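Local atomic coordinates of GENE 22 product (Bacillus phage spp1, PDB entry 2XC8), a protein that is of unestablished function in phage SPP1 but shares its fold with a domain of the lactococcal phage p2 receptor-binding protein. Residues Asn6-Lys18 and Ser27-Val41. Sequence-based numbering, arbitrary orientation.
Sequences NRKAVWYLTSEIK and SAGELHKGDEEVFPV
Y12 lays its ring against H32 with the planes nearly parallel, 6° apart, but displaced so far that little of one ring lies over the other; what sits over the tyrosine face is H32 CB, 3.5 Å from the ring centroid. The phenol swings over its neighbour because CG stands between the backbone N and carbonyl carbon (chi1 63°). V38 CG1 lies over the rim of the other face of the imidazole, and one water touches Y12 OH and H32 ND1 while donating to G34 O. On the reverse face of the sheet K33 runs its extended chain over the W11 indole, CG 3.5 Å from CZ2, whereas L31 CG meets that ring at its edge and F39 CE2 reaches CZ3. K33 NZ continues past the indole to a salt bridge with E36 OE2. Strand 11-13 is paired antiparallel with 29-33, itself hairpinned to 37-41, in the smaller of the two sheets of this all-beta chain. Y12 and H32 form the hydrogen-bonded pair, the H32 N to Y12 O bond being nearly straight at 173°. Past L13 backbone bonds continue, T14 N to E30 O and S27 N to E16 O, and hydroxyls join them: T14 OG1 accepts from E30 N at 2.9 Å, S15 OG donates to S27 O, and S27 OG receives E16 N at 2.8 Å. Inward, L13 CD1 packs on V41 CG2, 3.7 Å away, and M64, V71 and W73 of the five-stranded sheet back this apolar face.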
loop_
_atom_site.group_PDB
_atom_site.type_symbol
_atom_site.label_atom_id
_atom_site.label_comp_id
_atom_site.label_asym_id
_atom_site.label_seq_id
_atom_site.Cartn_x
_atom_site.Cartn_y
_atom_site.Cartn_z
ATOM N N ASN B 6 -2.019 4.057 -7.332
ATOM C CA ASN B 6 -3.473 3.978 -7.273
ATOM C C ASN B 6 -4.079 4.473 -8.582
ATOM O O ASN B 6 -3.708 5.542 -9.073
ATOM C CB ASN B 6 -4.014 4.821 -6.110
ATOM C CG ASN B 6 -3.540 4.329 -4.751
ATOM O OD1 ASN B 6 -2.894 5.064 -4.004
ATOM N ND2 ASN B 6 -3.864 3.082 -4.423
ATOM N N ARG B 7 -5.002 3.697 -9.147
ATOM C CA ARG B 7 -5.702 4.106 -10.366
ATOM C C ARG B 7 -7.175 3.700 -10.381
ATOM O O ARG B 7 -7.531 2.596 -9.963
ATOM C CB ARG B 7 -5.002 3.569 -11.622
ATOM C CG ARG B 7 -5.532 4.211 -12.909
ATOM C CD ARG B 7 -4.906 3.610 -14.155
ATOM N NE ARG B 7 -5.138 4.473 -15.313
ATOM C CZ ARG B 7 -4.213 5.253 -15.867
ATOM N NH1 ARG B 7 -2.972 5.274 -15.387
ATOM N NH2 ARG B 7 -4.526 6.005 -16.915
ATOM N N LYS B 8 -8.016 4.609 -10.871
ATOM C CA LYS B 8 -9.437 4.345 -11.063
ATOM C C LYS B 8 -9.661 3.636 -12.395
ATOM O O LYS B 8 -9.294 4.154 -13.455
ATOM C CB LYS B 8 -10.243 5.647 -11.003
ATOM C CG LYS B 8 -10.282 6.288 -9.622
ATOM C CD LYS B 8 -10.996 7.627 -9.645
ATOM C CE LYS B 8 -11.021 8.255 -8.260
ATOM N NZ LYS B 8 -11.696 9.583 -8.263
ATOM N N ALA B 9 -10.253 2.447 -12.329
ATOM C CA ALA B 9 -10.491 1.626 -13.516
ATOM C C ALA B 9 -11.819 0.880 -13.426
ATOM O O ALA B 9 -12.371 0.705 -12.336
ATOM C CB ALA B 9 -9.339 0.646 -13.720
ATOM N N VAL B 10 -12.325 0.451 -14.583
ATOM C CA VAL B 10 -13.538 -0.367 -14.661
ATOM C C VAL B 10 -13.299 -1.696 -13.941
ATOM O O VAL B 10 -14.101 -2.112 -13.102
ATOM C CB VAL B 10 -13.974 -0.610 -16.132
ATOM C CG1 VAL B 10 -15.225 -1.484 -16.197
ATOM C CG2 VAL B 10 -14.217 0.715 -16.850
ATOM N N TRP B 11 -12.184 -2.343 -14.276
ATOM C CA TRP B 11 -11.739 -3.548 -13.588
ATOM C C TRP B 11 -10.868 -3.169 -12.397
ATOM O O TRP B 11 -9.799 -2.577 -12.564
ATOM C CB TRP B 11 -10.955 -4.456 -14.536
ATOM C CG TRP B 11 -11.790 -5.124 -15.582
ATOM C CD1 TRP B 11 -12.091 -4.639 -16.822
ATOM C CD2 TRP B 11 -12.419 -6.408 -15.488
ATOM N NE1 TRP B 11 -12.875 -5.538 -17.505
ATOM C CE2 TRP B 11 -13.092 -6.633 -16.710
ATOM C CE3 TRP B 11 -12.484 -7.389 -14.490
ATOM C CZ2 TRP B 11 -13.818 -7.801 -16.962
ATOM C CZ3 TRP B 11 -13.209 -8.547 -14.740
ATOM C CH2 TRP B 11 -13.867 -8.742 -15.968
ATOM N N TYR B 12 -11.336 -3.503 -11.197
ATOM C CA TYR B 12 -10.582 -3.215 -9.979
ATOM C C TYR B 12 -10.557 -4.384 -8.999
ATOM O O TYR B 12 -11.472 -5.211 -8.969
ATOM C CB TYR B 12 -11.077 -1.925 -9.306
ATOM C CG TYR B 12 -12.508 -1.943 -8.809
ATOM C CD1 TYR B 12 -12.801 -2.241 -7.478
ATOM C CD2 TYR B 12 -13.566 -1.630 -9.661
ATOM C CE1 TYR B 12 -14.113 -2.247 -7.012
ATOM C CE2 TYR B 12 -14.881 -1.633 -9.207
ATOM C CZ TYR B 12 -15.147 -1.939 -7.881
ATOM O OH TYR B 12 -16.446 -1.946 -7.427
ATOM N N LEU B 13 -9.492 -4.433 -8.201
ATOM C CA LEU B 13 -9.242 -5.532 -7.278
ATOM C C LEU B 13 -9.195 -5.030 -5.835
ATOM O O LEU B 13 -8.452 -4.097 -5.518
ATOM C CB LEU B 13 -7.929 -6.231 -7.654
ATOM C CG LEU B 13 -7.474 -7.481 -6.897
ATOM C CD1 LEU B 13 -8.404 -8.660 -7.147
ATOM C CD2 LEU B 13 -6.045 -7.840 -7.279
ATOM N N THR B 14 -9.994 -5.653 -4.971
ATOM C CA THR B 14 -10.087 -5.254 -3.563
ATOM C C THR B 14 -9.052 -5.962 -2.685
ATOM O O THR B 14 -8.966 -5.700 -1.480
ATOM C CB THR B 14 -11.506 -5.485 -2.988
ATOM O OG1 THR B 14 -11.854 -6.871 -3.103
ATOM C CG2 THR B 14 -12.537 -4.636 -3.727
ATOM N N SER B 15 -8.275 -6.854 -3.298
ATOM C CA SER B 15 -7.179 -7.541 -2.622
ATOM C C SER B 15 -6.131 -6.556 -2.123
ATOM O O SER B 15 -5.697 -5.662 -2.853
ATOM C CB SER B 15 -6.514 -8.552 -3.557
ATOM O OG SER B 15 -7.398 -9.608 -3.894
ATOM N N GLU B 16 -5.776 -6.672 -0.886
ATOM C CA GLU B 16 -4.699 -5.938 -0.313
ATOM C C GLU B 16 -3.379 -6.481 -0.835
ATOM O O GLU B 16 -3.133 -7.631 -0.738
ATOM C CB GLU B 16 -4.767 -6.165 1.168
ATOM C CG GLU B 16 -4.148 -5.176 2.004
ATOM C CD GLU B 16 -4.413 -5.458 3.462
ATOM O OE1 GLU B 16 -3.556 -6.054 4.075
ATOM O OE2 GLU B 16 -5.462 -5.089 4.005
ATOM N N ILE B 17 -2.566 -5.625 -1.408
ATOM C CA ILE B 17 -1.242 -6.006 -1.913
ATOM C C ILE B 17 -0.158 -5.211 -1.188
ATOM O O ILE B 17 -0.162 -3.977 -1.217
ATOM C CB ILE B 17 -1.109 -5.806 -3.449
ATOM C CG1 ILE B 17 -2.292 -6.443 -4.189
ATOM C CG2 ILE B 17 0.218 -6.384 -3.950
ATOM C CD1 ILE B 17 -2.494 -5.937 -5.610
ATOM N N LYS B 18 0.748 -5.922 -0.559
ATOM C CA LYS B 18 1.838 -5.303 0.182
ATOM C C LYS B 18 3.225 -5.945 0.129
ATOM O O LYS B 18 3.374 -7.130 0.002
ATOM C CB LYS B 18 1.435 -5.055 1.642
ATOM C CG LYS B 18 1.377 -6.256 2.476
ATOM C CD LYS B 18 1.192 -5.890 3.866
ATOM C CE LYS B 18 -0.176 -6.192 4.310
ATOM N NZ LYS B 18 -0.160 -7.022 5.524
ATOM N N SER B 27 -3.612 -10.445 -0.474
ATOM C CA SER B 27 -4.692 -11.042 0.304
ATOM C C SER B 27 -5.788 -11.576 -0.615
ATOM O O SER B 27 -5.828 -11.246 -1.803
ATOM C CB SER B 27 -5.275 -10.022 1.287
ATOM O OG SER B 27 -6.084 -9.067 0.621
ATOM N N ALA B 28 -6.661 -12.412 -0.060
ATOM C CA ALA B 28 -7.854 -12.856 -0.767
ATOM C C ALA B 28 -8.772 -11.656 -0.964
ATOM O O ALA B 28 -8.946 -10.845 -0.049
ATOM C CB ALA B 28 -8.561 -13.950 0.016
ATOM N N GLY B 29 -9.344 -11.537 -2.156
ATOM C CA GLY B 29 -10.197 -10.399 -2.467
ATOM C C GLY B 29 -11.181 -10.649 -3.587
ATOM O O GLY B 29 -11.553 -11.793 -3.864
ATOM N N GLU B 30 -11.601 -9.562 -4.227
ATOM C CA GLU B 30 -12.613 -9.618 -5.272
ATOM C C GLU B 30 -12.217 -8.783 -6.480
ATOM O O GLU B 30 -11.809 -7.626 -6.343
ATOM C CB GLU B 30 -13.961 -9.130 -4.739
ATOM C CG GLU B 30 -14.612 -10.046 -3.715
ATOM C CD GLU B 30 -15.882 -9.457 -3.130
ATOM O OE1 GLU B 30 -16.906 -10.171 -3.100
ATOM O OE2 GLU B 30 -15.860 -8.283 -2.700
ATOM N N LEU B 31 -12.340 -9.383 -7.658
ATOM C CA LEU B 31 -12.166 -8.666 -8.910
ATOM C C LEU B 31 -13.528 -8.169 -9.378
ATOM O O LEU B 31 -14.463 -8.958 -9.539
ATOM C CB LEU B 31 -11.527 -9.572 -9.968
ATOM C CG LEU B 31 -11.201 -8.981 -11.345
ATOM C CD1 LEU B 31 -10.106 -7.924 -11.257
ATOM C CD2 LEU B 31 -10.797 -10.085 -12.309
ATOM N N HIS B 32 -13.634 -6.860 -9.585
ATOM C CA HIS B 32 -14.881 -6.242 -10.022
ATOM C C HIS B 32 -14.844 -5.690 -11.441
ATOM O O HIS B 32 -13.867 -5.063 -11.851
ATOM C CB HIS B 32 -15.237 -5.050 -9.137
ATOM C CG HIS B 32 -15.583 -5.409 -7.726
ATOM N ND1 HIS B 32 -16.863 -5.304 -7.225
ATOM C CD2 HIS B 32 -14.812 -5.843 -6.701
ATOM C CE1 HIS B 32 -16.868 -5.670 -5.956
ATOM N NE2 HIS B 32 -15.637 -6.002 -5.613
ATOM N N LYS B 33 -15.927 -5.930 -12.176
ATOM C CA LYS B 33 -16.069 -5.413 -13.530
ATOM C C LYS B 33 -17.131 -4.323 -13.389
ATOM O O LYS B 33 -18.320 -4.556 -13.634
ATOM C CB LYS B 33 -16.510 -6.494 -14.527
ATOM C CG LYS B 33 -16.691 -6.013 -15.964
ATOM C CD LYS B 33 -17.346 -7.086 -16.822
ATOM C CE LYS B 33 -17.561 -6.607 -18.248
ATOM N NZ LYS B 33 -18.276 -7.621 -19.073
ATOM N N GLY B 34 -16.691 -3.136 -12.973
ATOM C CA GLY B 34 -17.595 -2.027 -12.666
ATOM C C GLY B 34 -18.553 -2.400 -11.552
ATOM O O GLY B 34 -18.126 -2.814 -10.471
ATOM N N ASP B 35 -19.840 -2.258 -11.814
ATOM C CA ASP B 35 -20.854 -2.775 -10.927
ATOM C C ASP B 35 -21.698 -3.915 -11.514
ATOM O O ASP B 35 -22.725 -4.248 -11.024
ATOM C CB ASP B 35 -21.719 -1.680 -10.286
ATOM C CG ASP B 35 -22.433 -0.810 -11.290
ATOM O OD1 ASP B 35 -22.583 0.400 -11.039
ATOM O OD2 ASP B 35 -22.867 -1.302 -12.328
ATOM N N GLU B 36 -21.205 -4.538 -12.536
ATOM C CA GLU B 36 -21.985 -5.579 -13.212
ATOM C C GLU B 36 -21.711 -7.001 -12.699
ATOM O O GLU B 36 -22.651 -7.776 -12.511
ATOM C CB GLU B 36 -21.904 -5.471 -14.748
ATOM C CG GLU B 36 -20.698 -6.117 -15.420
ATOM C CD GLU B 36 -20.925 -6.372 -16.903
ATOM O OE1 GLU B 36 -21.147 -5.397 -17.654
ATOM O OE2 GLU B 36 -20.876 -7.550 -17.316
ATOM N N GLU B 37 -20.442 -7.336 -12.465
ATOM C CA GLU B 37 -20.085 -8.656 -11.927
ATOM C C GLU B 37 -18.794 -8.654 -11.104
ATOM O O GLU B 37 -17.838 -7.944 -11.425
ATOM C CB GLU B 37 -20.011 -9.713 -13.041
ATOM C CG GLU B 37 -19.998 -11.159 -12.526
ATOM C CD GLU B 37 -20.300 -12.200 -13.595
ATOM O OE1 GLU B 37 -20.341 -13.400 -13.250
ATOM O OE2 GLU B 37 -20.497 -11.830 -14.773
ATOM N N VAL B 38 -18.752 -9.508 -10.103
ATOM C CA VAL B 38 -17.667 -9.689 -9.178
ATOM C C VAL B 38 -17.180 -11.140 -9.180
ATOM O O VAL B 38 -17.943 -12.017 -9.245
ATOM C CB VAL B 38 -18.136 -9.349 -7.779
ATOM C CG1 VAL B 38 -17.062 -9.441 -6.793
ATOM C CG2 VAL B 38 -18.851 -8.075 -7.765
ATOM N N PHE B 39 -15.873 -11.346 -9.090
ATOM C CA PHE B 39 -15.276 -12.680 -9.134
ATOM C C PHE B 39 -14.340 -12.870 -7.937
ATOM O O PHE B 39 -13.617 -11.938 -7.572
ATOM C CB PHE B 39 -14.483 -12.857 -10.437
ATOM C CG PHE B 39 -15.245 -12.470 -11.682
ATOM C CD1 PHE B 39 -16.005 -13.411 -12.368
ATOM C CD2 PHE B 39 -15.189 -11.167 -12.177
ATOM C CE1 PHE B 39 -16.706 -13.062 -13.519
ATOM C CE2 PHE B 39 -15.890 -10.807 -13.328
ATOM C CZ PHE B 39 -16.648 -11.759 -14.001
ATOM N N PRO B 40 -14.344 -14.071 -7.318
ATOM C CA PRO B 40 -13.445 -14.298 -6.183
ATOM C C PRO B 40 -11.986 -14.473 -6.608
ATOM O O PRO B 40 -11.702 -15.145 -7.604
ATOM C CB PRO B 40 -13.986 -15.589 -5.557
ATOM C CG PRO B 40 -14.659 -16.300 -6.673
ATOM C CD PRO B 40 -15.200 -15.242 -7.594
ATOM N N VAL B 41 -11.079 -13.857 -5.855
ATOM C CA VAL B 41 -9.645 -13.952 -6.122
ATOM C C VAL B 41 -8.929 -14.505 -4.891
ATOM O O VAL B 41 -9.040 -13.951 -3.794
ATOM C CB VAL B 41 -9.043 -12.583 -6.541
ATOM C CG1 VAL B 41 -7.536 -12.683 -6.726
ATOM C CG2 VAL B 41 -9.694 -12.081 -7.823
HETATM O O HOH W 1 -19.104 -3.721 -8.087
#